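DUF4785 domain-containing protein (Legionella pneumophila subsp. pneumophila, PDB 4KH9) is of unknown function but binds calcium ions and is built of three DUF4785 domains, the last two related to the E-set beta-sandwiches. Local coordinates at residues Phe2-Gln7 with Val360-Asn364; Leu58-Ile64 with Gly134-Ser140; Ala181-His186 with Ser218-Glu222; Gln314-Arg318 with Gln330-Asp334; Thr66-Val72 with Ser154-Ser160. All coordinates share one frame; numbering follows the deposited sequence. Where two conformers were deposited one is given.

How the contacts relate
The contacts are spread along an elongated chain. Contacts 1 and 4 belong to the C-terminal domain, their centres about 18 Å apart, and both join the four-stranded sheet that carries strands 2-3 and 325-333 to the five-stranded sheet of strands 312-322 and 358-368. Contact 3 lies within the central domain, about 34 Å from contact 1 between centres. Contacts 2 and 5 share the N-terminal domain and touch: G134 O approaches T66 N at 2.9 Å, probably a hydrogen bond. Of the residues known to bind calcium, though no ion is bound there in this chain, D27 lies about 7 Å from S316 and D196 about 8 Å from F221, between side chains.

Contact 1. Residues Phe2-Gln7 with Val360-Asn364; sequences FTLPRQ and VYQYN
Segment 2-7 runs roughly antiparallel to strand residues 360-363, with end-to-end directions 145° apart, but the CA atoms stay well separated (L4 to Y363, 7.6 Å), and the gap is bridged by side chains. The ring of Y361 reaches across it because CG stands anti to the backbone N (chi1 -172°), and its OH donates to P5 O at 2.6 Å, in the carbonyl plane and on a lone pair. L4 CB and P5 CD both pack against that hydroxyl. Q7, extended along its whole length, runs alongside the Y361 ring, the two side chains pointing oppositely, with its amide plane steeply inclined to the ring. Its NE2 donates to V360 O at 3.0 Å, tilted from the carbonyl plane, while OE1 takes a proton from a water that in turn accepts from Q362 N. Y363 provides the apolar half: L4 CD2 makes an off-centre CH-pi contact, 4.1 Å from the ring centroid, P5 CD comes within 3.5 Å of CD1, and F2 crosses the ring's hydroxyl end at about a right angle. V360 and Y361 form a classic beta bulge against L351, and V360 O also accepts from Q174. The contact joins the two sheets of the C-terminal domain. One directional bond at P5 O, and one bond plus the water at Q7, thus fix the polar end, giving way to apolar packing toward F2.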
# COMPACT_ATOMS: atom_id res chain seq x y z
N PHE A 2 -0.48 -34.95 9.75
CA PHE A 2 0.23 -34.23 8.69
C PHE A 2 0.97 -33.03 9.28
O PHE A 2 0.36 -32.16 9.90
CB PHE A 2 -0.74 -33.77 7.58
CG PHE A 2 -0.08 -33.05 6.43
CD1 PHE A 2 0.53 -33.75 5.40
CD2 PHE A 2 -0.08 -31.66 6.37
CE1 PHE A 2 1.15 -33.08 4.34
CE2 PHE A 2 0.54 -30.99 5.31
CZ PHE A 2 1.14 -31.70 4.30
N THR A 3 2.30 -33.00 9.09
CA THR A 3 3.18 -31.92 9.55
C THR A 3 3.12 -30.80 8.52
O THR A 3 3.34 -31.03 7.32
CB THR A 3 4.61 -32.45 9.80
OG1 THR A 3 4.57 -33.38 10.89
CG2 THR A 3 5.63 -31.33 10.13
N LEU A 4 2.85 -29.58 8.99
CA LEU A 4 2.74 -28.39 8.16
C LEU A 4 4.12 -27.72 8.01
O LEU A 4 4.99 -27.95 8.86
CB LEU A 4 1.72 -27.44 8.80
CG LEU A 4 0.26 -27.90 8.74
CD1 LEU A 4 -0.57 -27.23 9.80
CD2 LEU A 4 -0.33 -27.69 7.36
N PRO A 5 4.34 -26.88 6.96
CA PRO A 5 5.65 -26.20 6.84
C PRO A 5 6.01 -25.42 8.10
O PRO A 5 5.15 -24.71 8.63
CB PRO A 5 5.46 -25.26 5.64
CG PRO A 5 4.32 -25.83 4.86
CD PRO A 5 3.44 -26.53 5.85
N ARG A 6 7.25 -25.58 8.63
CA ARG A 6 7.67 -24.89 9.84
C ARG A 6 7.83 -23.39 9.61
O ARG A 6 8.30 -22.97 8.56
CB ARG A 6 9.00 -25.45 10.41
CG ARG A 6 8.96 -26.91 10.86
CD ARG A 6 10.03 -27.24 11.90
NE ARG A 6 11.40 -26.98 11.44
CZ ARG A 6 12.20 -27.89 10.89
NH1 ARG A 6 11.77 -29.13 10.69
NH2 ARG A 6 13.43 -27.56 10.51
N GLN A 7 7.44 -22.60 10.61
CA GLN A 7 7.56 -21.14 10.63
C GLN A 7 7.98 -20.71 12.03
O GLN A 7 7.17 -20.81 12.95
CB GLN A 7 6.25 -20.45 10.17
CG GLN A 7 6.26 -18.91 10.23
CD GLN A 7 4.88 -18.29 9.97
OE1 GLN A 7 4.51 -18.04 8.81
NE2 GLN A 7 4.10 -18.03 11.02
N VAL A 360 -1.30 -14.60 10.13
CA VAL A 360 0.10 -14.72 10.56
C VAL A 360 0.73 -16.05 10.08
O VAL A 360 1.96 -16.16 10.00
CB VAL A 360 0.28 -14.51 12.07
CG1 VAL A 360 -0.04 -13.06 12.43
CG2 VAL A 360 -0.57 -15.48 12.91
N TYR A 361 -0.13 -17.00 9.70
CA TYR A 361 0.25 -18.30 9.18
C TYR A 361 -0.79 -18.77 8.20
O TYR A 361 -1.98 -18.68 8.48
CB TYR A 361 0.45 -19.36 10.28
CG TYR A 361 1.03 -20.67 9.78
CD1 TYR A 361 0.22 -21.62 9.14
CD2 TYR A 361 2.38 -20.94 9.88
CE1 TYR A 361 0.76 -22.78 8.59
CE2 TYR A 361 2.93 -22.13 9.36
CZ TYR A 361 2.11 -23.04 8.72
OH TYR A 361 2.62 -24.21 8.20
N GLN A 362 -0.35 -19.27 7.05
CA GLN A 362 -1.27 -19.84 6.09
C GLN A 362 -0.62 -20.97 5.31
O GLN A 362 0.55 -20.90 4.94
CB GLN A 362 -1.87 -18.80 5.14
CG GLN A 362 -0.88 -17.90 4.40
CD GLN A 362 -1.56 -16.66 3.89
OE1 GLN A 362 -2.63 -16.70 3.26
NE2 GLN A 362 -0.94 -15.51 4.15
N TYR A 363 -1.41 -22.00 5.09
CA TYR A 363 -1.11 -23.15 4.26
C TYR A 363 -2.24 -23.25 3.25
O TYR A 363 -3.35 -23.62 3.62
CB TYR A 363 -0.91 -24.42 5.10
CG TYR A 363 -0.44 -25.58 4.26
CD1 TYR A 363 0.82 -25.57 3.67
CD2 TYR A 363 -1.27 -26.66 4.02
CE1 TYR A 363 1.25 -26.63 2.87
CE2 TYR A 363 -0.85 -27.73 3.23
CZ TYR A 363 0.41 -27.72 2.67
OH TYR A 363 0.82 -28.76 1.87
N ASN A 364 -1.98 -22.85 1.99
CA ASN A 364 -2.98 -22.80 0.92
C ASN A 364 -2.85 -23.95 -0.09
O ASN A 364 -3.21 -23.79 -1.26
CB ASN A 364 -2.90 -21.46 0.19
CG ASN A 364 -3.07 -20.28 1.11
OD1 ASN A 364 -4.16 -20.02 1.64
ND2 ASN A 364 -1.97 -19.57 1.35
O HOH W 1 2.50 -18.91 6.63

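Contact 2. Residues Leu58-Ile64 with Gly134-Ser140; sequences LQRGVII and GKFILKS
L58, in the last turn of helix 55-60, lies alongside L138, pointing the same way, with CD2 3.9 Å from L138 CD2; its carbonyl O accepts from S140 N. One residue on, Q59 O receives K139 NZ at 3.2 Å, a reach made by bends at chi3 and chi4 that fold the lysine back over the helix end. G61 leaves the helix with positive phi (110°) and sets CA against I137 CG2 and, as a CA-H...O contact, L138 O. V62 then pairs with L138 through two backbone bonds. I63, beside I137, lays its branches across the aliphatic chain of K135, CG2 meeting CG at 3.9 Å. At I64 a second bonded pair forms with F136, and CD1 presses tightly on L138 CB at 3.5 Å. One residue after the helix end, an antiparallel strand pair thus matches N and O of V62 and I64 with those of L138 and F136, while K139 adds a bond that the partial negative charge of the helix C-terminus would probably favour.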
# COMPACT_ATOMS: atom_id res chain seq x y z
N LEU A 58 9.36 28.21 -1.84
CA LEU A 58 8.31 29.00 -2.50
C LEU A 58 8.75 30.41 -2.74
O LEU A 58 8.36 30.98 -3.75
CB LEU A 58 7.01 29.04 -1.68
CG LEU A 58 5.93 28.01 -1.91
CD1 LEU A 58 4.75 28.28 -0.95
CD2 LEU A 58 5.42 27.99 -3.40
N GLN A 59 9.51 31.01 -1.81
CA GLN A 59 9.99 32.37 -1.94
C GLN A 59 10.95 32.48 -3.12
O GLN A 59 10.87 33.41 -3.91
CB GLN A 59 10.66 32.81 -0.62
CG GLN A 59 10.93 34.32 -0.56
CD GLN A 59 11.82 34.72 0.60
OE1 GLN A 59 12.45 33.90 1.28
NE2 GLN A 59 11.91 36.02 0.82
N ARG A 60 11.86 31.48 -3.26
CA ARG A 60 12.84 31.43 -4.35
C ARG A 60 12.17 30.97 -5.66
O ARG A 60 12.61 31.35 -6.74
CB ARG A 60 14.00 30.49 -3.97
CG ARG A 60 14.85 31.04 -2.82
CD ARG A 60 15.88 30.03 -2.37
NE ARG A 60 17.25 30.39 -2.77
CZ ARG A 60 18.16 30.89 -1.96
NH1 ARG A 60 17.88 31.11 -0.68
NH2 ARG A 60 19.38 31.18 -2.41
N GLY A 61 11.12 30.16 -5.54
CA GLY A 61 10.40 29.61 -6.69
C GLY A 61 10.66 28.13 -6.83
O GLY A 61 11.79 27.67 -6.71
N VAL A 62 9.60 27.39 -7.03
CA VAL A 62 9.59 25.93 -7.15
C VAL A 62 9.25 25.54 -8.59
O VAL A 62 8.28 26.04 -9.15
CB VAL A 62 8.57 25.35 -6.11
CG1 VAL A 62 8.17 23.92 -6.42
CG2 VAL A 62 9.15 25.45 -4.69
N ILE A 63 10.01 24.59 -9.16
CA ILE A 63 9.76 24.12 -10.51
C ILE A 63 8.58 23.17 -10.54
O ILE A 63 8.59 22.17 -9.83
CB ILE A 63 11.03 23.46 -11.13
CG1 ILE A 63 12.15 24.53 -11.35
CG2 ILE A 63 10.69 22.68 -12.45
CD1 ILE A 63 13.56 23.97 -11.45
N ILE A 64 7.59 23.49 -11.39
CA ILE A 64 6.46 22.63 -11.70
C ILE A 64 6.73 22.16 -13.13
O ILE A 64 6.69 22.99 -14.04
CB ILE A 64 5.08 23.32 -11.51
CG1 ILE A 64 4.86 23.74 -10.03
CG2 ILE A 64 3.94 22.42 -12.03
CD1 ILE A 64 3.59 24.56 -9.80
N GLY A 134 5.90 22.41 -19.99
CA GLY A 134 7.32 22.58 -19.75
C GLY A 134 7.61 22.95 -18.32
O GLY A 134 7.00 22.40 -17.39
N LYS A 135 8.53 23.89 -18.13
CA LYS A 135 8.95 24.29 -16.80
C LYS A 135 8.21 25.55 -16.36
O LYS A 135 8.39 26.64 -16.92
CB LYS A 135 10.48 24.47 -16.75
CG LYS A 135 11.03 25.06 -15.46
CD LYS A 135 12.52 25.37 -15.62
CE LYS A 135 12.96 26.50 -14.73
NZ LYS A 135 14.43 26.75 -14.82
N PHE A 136 7.32 25.36 -15.38
CA PHE A 136 6.57 26.41 -14.72
C PHE A 136 7.29 26.66 -13.40
O PHE A 136 7.92 25.74 -12.87
CB PHE A 136 5.10 26.05 -14.53
CG PHE A 136 4.23 25.93 -15.76
CD1 PHE A 136 4.30 24.80 -16.57
CD2 PHE A 136 3.30 26.91 -16.08
CE1 PHE A 136 3.48 24.67 -17.70
CE2 PHE A 136 2.48 26.78 -17.20
CZ PHE A 136 2.56 25.65 -18.00
N ILE A 137 7.24 27.88 -12.91
CA ILE A 137 7.85 28.23 -11.64
C ILE A 137 6.75 28.78 -10.73
O ILE A 137 6.12 29.78 -11.05
CB ILE A 137 9.06 29.21 -11.79
CG1 ILE A 137 10.14 28.60 -12.71
CG2 ILE A 137 9.64 29.59 -10.37
CD1 ILE A 137 11.40 29.47 -12.95
N LEU A 138 6.49 28.09 -9.62
CA LEU A 138 5.53 28.51 -8.62
C LEU A 138 6.27 29.31 -7.59
O LEU A 138 7.31 28.87 -7.11
CB LEU A 138 4.83 27.29 -8.00
CG LEU A 138 3.69 27.58 -6.98
CD1 LEU A 138 2.45 28.25 -7.65
CD2 LEU A 138 3.31 26.29 -6.24
N LYS A 139 5.76 30.48 -7.26
CA LYS A 139 6.44 31.37 -6.33
C LYS A 139 5.44 32.04 -5.40
O LYS A 139 4.28 32.29 -5.76
CB LYS A 139 7.24 32.43 -7.13
CG LYS A 139 8.23 33.30 -6.34
CD LYS A 139 8.63 34.56 -7.11
CE LYS A 139 9.96 34.45 -7.82
NZ LYS A 139 11.10 34.59 -6.87
N SER A 140 5.90 32.34 -4.21
CA SER A 140 5.15 33.09 -3.22
C SER A 140 5.26 34.57 -3.54
O SER A 140 6.32 35.02 -3.99
CB SER A 140 5.72 32.78 -1.84
OG SER A 140 4.81 33.23 -0.86

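Contact 3. Residues Ala181-His186 with Ser218-Glu222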
# COMPACT_ATOMS: atom_id res chain seq x y z
N ALA A 181 11.33 -4.74 -5.19
CA ALA A 181 10.48 -3.82 -5.94
C ALA A 181 11.03 -3.60 -7.34
O ALA A 181 12.24 -3.72 -7.56
CB ALA A 181 10.37 -2.49 -5.21
N THR A 182 10.15 -3.37 -8.29
CA THR A 182 10.52 -3.04 -9.66
C THR A 182 9.96 -1.67 -9.93
O THR A 182 8.79 -1.43 -9.62
CB THR A 182 10.04 -4.09 -10.66
OG1 THR A 182 10.36 -5.38 -10.13
CG2 THR A 182 10.67 -3.90 -12.05
N ILE A 183 10.79 -0.76 -10.45
CA ILE A 183 10.46 0.64 -10.73
C ILE A 183 10.86 0.92 -12.17
O ILE A 183 12.03 0.79 -12.52
CB ILE A 183 11.21 1.57 -9.69
CG1 ILE A 183 10.81 1.22 -8.23
CG2 ILE A 183 10.99 3.07 -10.00
CD1 ILE A 183 11.97 1.43 -7.15
N SER A 184 9.89 1.28 -13.01
CA SER A 184 10.13 1.50 -14.44
C SER A 184 9.51 2.79 -14.93
O SER A 184 8.39 3.12 -14.56
CB SER A 184 9.57 0.35 -15.28
OG SER A 184 9.62 -0.88 -14.58
N LEU A 185 10.25 3.50 -15.78
CA LEU A 185 9.77 4.72 -16.39
C LEU A 185 9.46 4.43 -17.86
O LEU A 185 10.36 4.02 -18.59
CB LEU A 185 10.79 5.87 -16.24
CG LEU A 185 10.30 7.25 -16.74
CD1 LEU A 185 9.11 7.76 -15.91
CD2 LEU A 185 11.43 8.27 -16.69
N HIS A 186 8.20 4.67 -18.28
CA HIS A 186 7.77 4.36 -19.64
C HIS A 186 7.18 5.55 -20.41
O HIS A 186 6.56 6.45 -19.85
CB HIS A 186 6.69 3.27 -19.61
CG HIS A 186 7.11 1.97 -18.98
ND1 HIS A 186 7.96 1.09 -19.65
CD2 HIS A 186 6.76 1.43 -17.80
CE1 HIS A 186 8.10 0.06 -18.84
NE2 HIS A 186 7.37 0.21 -17.72
N SER A 218 18.26 0.99 -18.79
CA SER A 218 18.34 2.45 -18.79
C SER A 218 17.12 3.07 -18.07
O SER A 218 17.28 4.09 -17.39
CB SER A 218 18.44 2.98 -20.22
OG SER A 218 17.28 2.67 -20.97
N ASN A 219 15.93 2.44 -18.17
CA ASN A 219 14.71 2.97 -17.57
C ASN A 219 14.10 2.05 -16.48
O ASN A 219 12.97 2.28 -16.07
CB ASN A 219 13.65 3.19 -18.68
CG ASN A 219 13.15 1.89 -19.28
OD1 ASN A 219 13.91 0.93 -19.52
ND2 ASN A 219 11.84 1.78 -19.43
N VAL A 220 14.80 0.98 -16.06
CA VAL A 220 14.27 0.04 -15.06
C VAL A 220 15.27 -0.13 -13.90
O VAL A 220 16.48 -0.34 -14.11
CB VAL A 220 13.93 -1.34 -15.71
CG1 VAL A 220 13.36 -2.32 -14.69
CG2 VAL A 220 12.98 -1.19 -16.90
N PHE A 221 14.73 -0.08 -12.68
CA PHE A 221 15.45 -0.27 -11.42
C PHE A 221 14.80 -1.34 -10.60
O PHE A 221 13.57 -1.44 -10.57
CB PHE A 221 15.52 1.04 -10.60
CG PHE A 221 16.61 1.98 -11.04
CD1 PHE A 221 16.48 2.74 -12.20
CD2 PHE A 221 17.79 2.09 -10.31
CE1 PHE A 221 17.51 3.59 -12.62
CE2 PHE A 221 18.80 2.96 -10.72
CZ PHE A 221 18.66 3.70 -11.88
N GLU A 222 15.62 -2.10 -9.86
CA GLU A 222 15.14 -3.05 -8.87
C GLU A 222 15.59 -2.57 -7.51
O GLU A 222 16.67 -2.02 -7.38
CB GLU A 222 15.65 -4.47 -9.15
CG GLU A 222 14.99 -5.11 -10.36
CD GLU A 222 15.53 -6.48 -10.71
OE1 GLU A 222 16.77 -6.63 -10.77
OE2 GLU A 222 14.71 -7.39 -10.99
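N219 crosses to strand 181-186 with its side chain at L185: CB lies 3.4 Å from L185 O, CG follows at 3.6 Å, and ND2 closes on the same oxygen at 2.8 Å. CG sits between the backbone N and the carbonyl carbon (chi1 68°), which holds the amide over L185 O. The N-H...O angle of 170° makes the bond nearly straight; L185 O lies in the amide plane of N219, though the donor is tilted from the carbonyl plane. Beyond the bond, ND2 comes within 3.9 Å of H186 ND1, with amide and imidazole planes 80° apart. The backbone of N219 grips the same residue, its O accepting from L185 N, so side chain and main chain together carry the pairing one residue ahead of strand 220-226. This is an antiparallel pairing inside the large sheet of the central, E-set-like domain. I183 and F221 exchange both backbone bonds, and their side chains share the face on which I183 also packs on A199 and F221 on V197. On the other face T182, S184, V220 and E222 are neighbours: T182 CG2 meets V220 CG1 at 4.1 Å, and the E222 carboxylate forms a salt bridge with K180.

Contact 4. Residues Gln314-Arg318 with Gln330-Asp334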
# COMPACT_ATOMS: atom_id res chain seq x y z
N GLN A 314 -18.12 -26.04 2.99
CA GLN A 314 -18.30 -25.24 4.20
C GLN A 314 -16.99 -24.66 4.71
O GLN A 314 -15.92 -25.27 4.54
CB GLN A 314 -18.90 -26.15 5.29
CG GLN A 314 -19.49 -25.44 6.50
CD GLN A 314 -20.10 -26.38 7.51
OE1 GLN A 314 -19.56 -27.45 7.83
NE2 GLN A 314 -21.23 -25.97 8.04
N THR A 315 -17.07 -23.51 5.38
CA THR A 315 -15.95 -22.89 6.06
C THR A 315 -16.19 -23.02 7.56
O THR A 315 -17.33 -22.88 8.01
CB THR A 315 -15.75 -21.41 5.63
OG1 THR A 315 -15.62 -21.36 4.22
CG2 THR A 315 -14.50 -20.78 6.24
N SER A 316 -15.11 -23.29 8.32
CA SER A 316 -15.14 -23.42 9.78
C SER A 316 -14.12 -22.49 10.38
O SER A 316 -13.06 -22.30 9.80
CB SER A 316 -14.87 -24.86 10.20
OG SER A 316 -14.68 -24.98 11.60
N GLN A 317 -14.45 -21.89 11.53
CA GLN A 317 -13.55 -20.97 12.18
C GLN A 317 -13.59 -21.15 13.71
O GLN A 317 -14.65 -21.02 14.31
CB GLN A 317 -13.90 -19.52 11.80
CG GLN A 317 -12.94 -18.52 12.40
CD GLN A 317 -13.19 -17.14 11.89
OE1 GLN A 317 -12.60 -16.73 10.89
NE2 GLN A 317 -14.06 -16.40 12.55
N ARG A 318 -12.41 -21.37 14.30
CA ARG A 318 -12.22 -21.47 15.75
C ARG A 318 -11.44 -20.25 16.22
O ARG A 318 -10.29 -20.08 15.84
CB ARG A 318 -11.47 -22.78 16.11
CG ARG A 318 -11.03 -22.90 17.60
CD ARG A 318 -12.17 -23.11 18.60
NE ARG A 318 -12.88 -24.37 18.34
CZ ARG A 318 -13.91 -24.82 19.04
NH1 ARG A 318 -14.35 -24.15 20.09
NH2 ARG A 318 -14.50 -25.96 18.70
N GLN A 330 -9.26 -27.03 17.85
CA GLN A 330 -10.20 -27.95 17.26
C GLN A 330 -11.20 -27.23 16.36
O GLN A 330 -11.68 -26.17 16.71
CB GLN A 330 -10.94 -28.65 18.41
CG GLN A 330 -11.54 -29.98 18.05
CD GLN A 330 -12.40 -30.51 19.16
OE1 GLN A 330 -13.63 -30.46 19.09
NE2 GLN A 330 -11.77 -30.96 20.25
N PHE A 331 -11.51 -27.79 15.19
CA PHE A 331 -12.51 -27.22 14.29
C PHE A 331 -13.28 -28.36 13.68
O PHE A 331 -12.75 -29.46 13.54
CB PHE A 331 -11.91 -26.27 13.23
CG PHE A 331 -10.96 -26.86 12.22
CD1 PHE A 331 -9.60 -26.95 12.50
CD2 PHE A 331 -11.42 -27.29 10.98
CE1 PHE A 331 -8.71 -27.48 11.56
CE2 PHE A 331 -10.53 -27.84 10.05
CZ PHE A 331 -9.18 -27.91 10.33
N THR A 332 -14.56 -28.11 13.36
CA THR A 332 -15.51 -29.11 12.89
C THR A 332 -16.27 -28.67 11.65
O THR A 332 -16.56 -27.48 11.50
CB THR A 332 -16.55 -29.38 14.02
OG1 THR A 332 -15.89 -29.58 15.27
CG2 THR A 332 -17.46 -30.57 13.74
N PHE A 333 -16.66 -29.63 10.82
CA PHE A 333 -17.52 -29.43 9.65
C PHE A 333 -18.79 -30.27 9.81
O PHE A 333 -18.77 -31.28 10.53
CB PHE A 333 -16.80 -29.77 8.33
CG PHE A 333 -15.55 -28.96 8.08
CD1 PHE A 333 -15.63 -27.64 7.66
CD2 PHE A 333 -14.30 -29.54 8.23
CE1 PHE A 333 -14.47 -26.91 7.39
CE2 PHE A 333 -13.15 -28.80 7.96
CZ PHE A 333 -13.24 -27.48 7.58
N ASP A 334 -19.87 -29.87 9.13
CA ASP A 334 -21.14 -30.57 9.21
C ASP A 334 -21.16 -31.86 8.37
O ASP A 334 -21.45 -32.92 8.95
CB ASP A 334 -22.29 -29.65 8.79
CG ASP A 334 -22.62 -28.63 9.86
OD1 ASP A 334 -22.59 -28.98 11.05
OD2 ASP A 334 -22.96 -27.49 9.49
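The F333 ring meets strand 314-318 obliquely at S316, where CE1 lies 3.5 Å from S316 CB, while Q314 OE1 and the T315 carbonyl carbon lie at its edge. F333 CE2 in turn lies at the edge of the F331 ring, in its plane. The amide of Q314 and the carboxylate of D334 are inclined at 50°: Q314 NE2 donates to D334 OD2 at 2.7 Å, within its own amide plane but from above the carboxylate plane. Its OE1 accepts from D334 N at 2.8 Å, in the carbonyl plane, so both ends of one amide hold one residue. In one of its two conformers, S316 OG approaches the F331 ring obliquely and donates to T332 O at 3.1 Å, from above the carbonyl plane. R318 bends at chi2 and chi3 (71° and 62°), bringing NE back to Q330 O at 2.7 Å, an acceptor at the edge of the guanidinium. Each of the four bonds uses a side chain of 314-318, that of S316 in the one conformer, between strands whose axes come no nearer than 6.5 Å. In these facing sheets F331 and F333 pack on strands 293-302 and 345-353, and T332 N donates to H26 NE2 of strand 25-29.

Contact 5. Residues Thr66-Val72 with Ser154-Ser160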
# COMPACT_ATOMS: atom_id res chain seq x y z
N THR A 66 5.88 19.86 -16.42
CA THR A 66 4.81 19.17 -17.11
C THR A 66 5.31 18.76 -18.48
O THR A 66 6.18 19.42 -19.04
CB THR A 66 3.52 20.04 -17.16
OG1 THR A 66 3.73 21.13 -18.05
CG2 THR A 66 3.07 20.55 -15.77
N LEU A 67 4.75 17.68 -19.03
CA LEU A 67 5.12 17.15 -20.34
C LEU A 67 3.96 17.27 -21.35
O LEU A 67 4.15 17.05 -22.56
CB LEU A 67 5.55 15.67 -20.20
CG LEU A 67 6.76 15.41 -19.29
CD1 LEU A 67 6.99 13.92 -19.11
CD2 LEU A 67 8.03 16.15 -19.81
N ALA A 68 2.77 17.61 -20.86
CA ALA A 68 1.64 17.81 -21.76
C ALA A 68 0.80 18.97 -21.29
O ALA A 68 0.84 19.31 -20.11
CB ALA A 68 0.81 16.55 -21.86
N PRO A 69 -0.03 19.58 -22.17
CA PRO A 69 -0.88 20.67 -21.69
C PRO A 69 -1.95 20.17 -20.72
O PRO A 69 -2.29 18.96 -20.69
CB PRO A 69 -1.49 21.23 -22.98
CG PRO A 69 -1.47 20.10 -23.95
CD PRO A 69 -0.23 19.31 -23.61
N GLY A 70 -2.48 21.09 -19.94
CA GLY A 70 -3.59 20.79 -19.04
C GLY A 70 -3.28 19.94 -17.84
O GLY A 70 -4.16 19.21 -17.36
N ALA A 71 -2.07 20.09 -17.26
CA ALA A 71 -1.73 19.39 -16.04
C ALA A 71 -2.54 19.95 -14.88
O ALA A 71 -2.93 21.12 -14.90
CB ALA A 71 -0.24 19.50 -15.75
N VAL A 72 -2.81 19.10 -13.88
CA VAL A 72 -3.58 19.52 -12.70
C VAL A 72 -2.61 19.67 -11.51
O VAL A 72 -1.80 18.78 -11.27
CB VAL A 72 -4.73 18.54 -12.43
CG1 VAL A 72 -5.52 18.95 -11.19
CG2 VAL A 72 -5.67 18.43 -13.66
N SER A 154 1.23 18.59 -5.52
CA SER A 154 0.86 17.43 -6.29
C SER A 154 0.64 17.85 -7.75
O SER A 154 -0.09 18.81 -8.01
CB SER A 154 -0.38 16.77 -5.71
OG SER A 154 -0.73 15.63 -6.47
N VAL A 155 1.33 17.20 -8.67
CA VAL A 155 1.22 17.50 -10.09
C VAL A 155 0.73 16.26 -10.80
O VAL A 155 1.43 15.27 -10.82
CB VAL A 155 2.55 18.01 -10.71
CG1 VAL A 155 2.40 18.29 -12.21
CG2 VAL A 155 3.08 19.26 -9.97
N LEU A 156 -0.46 16.33 -11.39
CA LEU A 156 -1.01 15.30 -12.23
C LEU A 156 -0.82 15.75 -13.68
O LEU A 156 -1.47 16.70 -14.14
CB LEU A 156 -2.47 14.96 -11.90
CG LEU A 156 -3.17 13.99 -12.89
CD1 LEU A 156 -2.57 12.58 -12.79
CD2 LEU A 156 -4.68 14.00 -12.69
N ASP A 157 0.07 15.07 -14.40
CA ASP A 157 0.36 15.38 -15.80
C ASP A 157 -0.63 14.53 -16.61
O ASP A 157 -0.27 13.56 -17.27
CB ASP A 157 1.85 15.08 -16.09
CG ASP A 157 2.46 15.85 -17.26
OD1 ASP A 157 1.72 16.64 -17.92
OD2 ASP A 157 3.66 15.67 -17.51
N LYS A 158 -1.90 14.88 -16.44
CA LYS A 158 -3.10 14.22 -16.91
C LYS A 158 -3.01 13.77 -18.38
O LYS A 158 -3.49 12.68 -18.71
CB LYS A 158 -4.31 15.19 -16.73
CG LYS A 158 -5.67 14.53 -16.90
CD LYS A 158 -6.84 15.45 -16.59
CE LYS A 158 -8.12 14.67 -16.69
NZ LYS A 158 -9.29 15.43 -16.15
N PHE A 159 -2.42 14.60 -19.26
CA PHE A 159 -2.46 14.23 -20.66
C PHE A 159 -1.09 13.77 -21.19
O PHE A 159 -0.93 13.59 -22.41
CB PHE A 159 -3.05 15.39 -21.49
CG PHE A 159 -4.49 15.64 -21.09
CD1 PHE A 159 -5.51 14.77 -21.48
CD2 PHE A 159 -4.83 16.77 -20.34
CE1 PHE A 159 -6.83 15.01 -21.12
CE2 PHE A 159 -6.15 17.01 -19.98
CZ PHE A 159 -7.15 16.13 -20.37
N SER A 160 -0.15 13.49 -20.28
CA SER A 160 1.15 12.92 -20.62
C SER A 160 1.05 11.42 -20.85
O SER A 160 0.26 10.75 -20.19
CB SER A 160 2.15 13.18 -19.50
OG SER A 160 3.40 12.60 -19.84
O HOH W 2 -0.93 17.11 -18.63
O HOH W 3 -2.88 17.13 -8.67
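D157 turns its carboxylate onto the start of loop 66-72, where OD2 accepts from L67 N at 2.7 Å and OD1 from A68 N at 3.3 Å, both on the syn side and close to the carboxylate plane. With CG anti to the backbone N (chi1 -156°), the group reaches across to two successive amides. L67 CB passes OD2 at 3.3 Å, the leucine crossing the aspartate at about a right angle. Nearby, A68 CB rests on the backbone of F159, 3.4 Å from its carbonyl carbon, and P69 O lies at the edge of the F159 ring, 3.4 Å from CD2. One water is placed between D157 OD1, P69 O and F159 N. Further out, V72 and L156 form an antiparallel hydrogen-bonded pair, V72 N to L156 O at 2.8 Å, which fixes the far end of the loop. D157 is the centre of an inverse gamma turn and opens the type I turn that ends at S160. R255 of strand 251-264 forms a salt bridge with OD2. Buried and held by backbone amides and an arginine, the D157 carboxylate is probably stabilised in its charged form, tying the N-terminal domain's loop to a strand of the central domain.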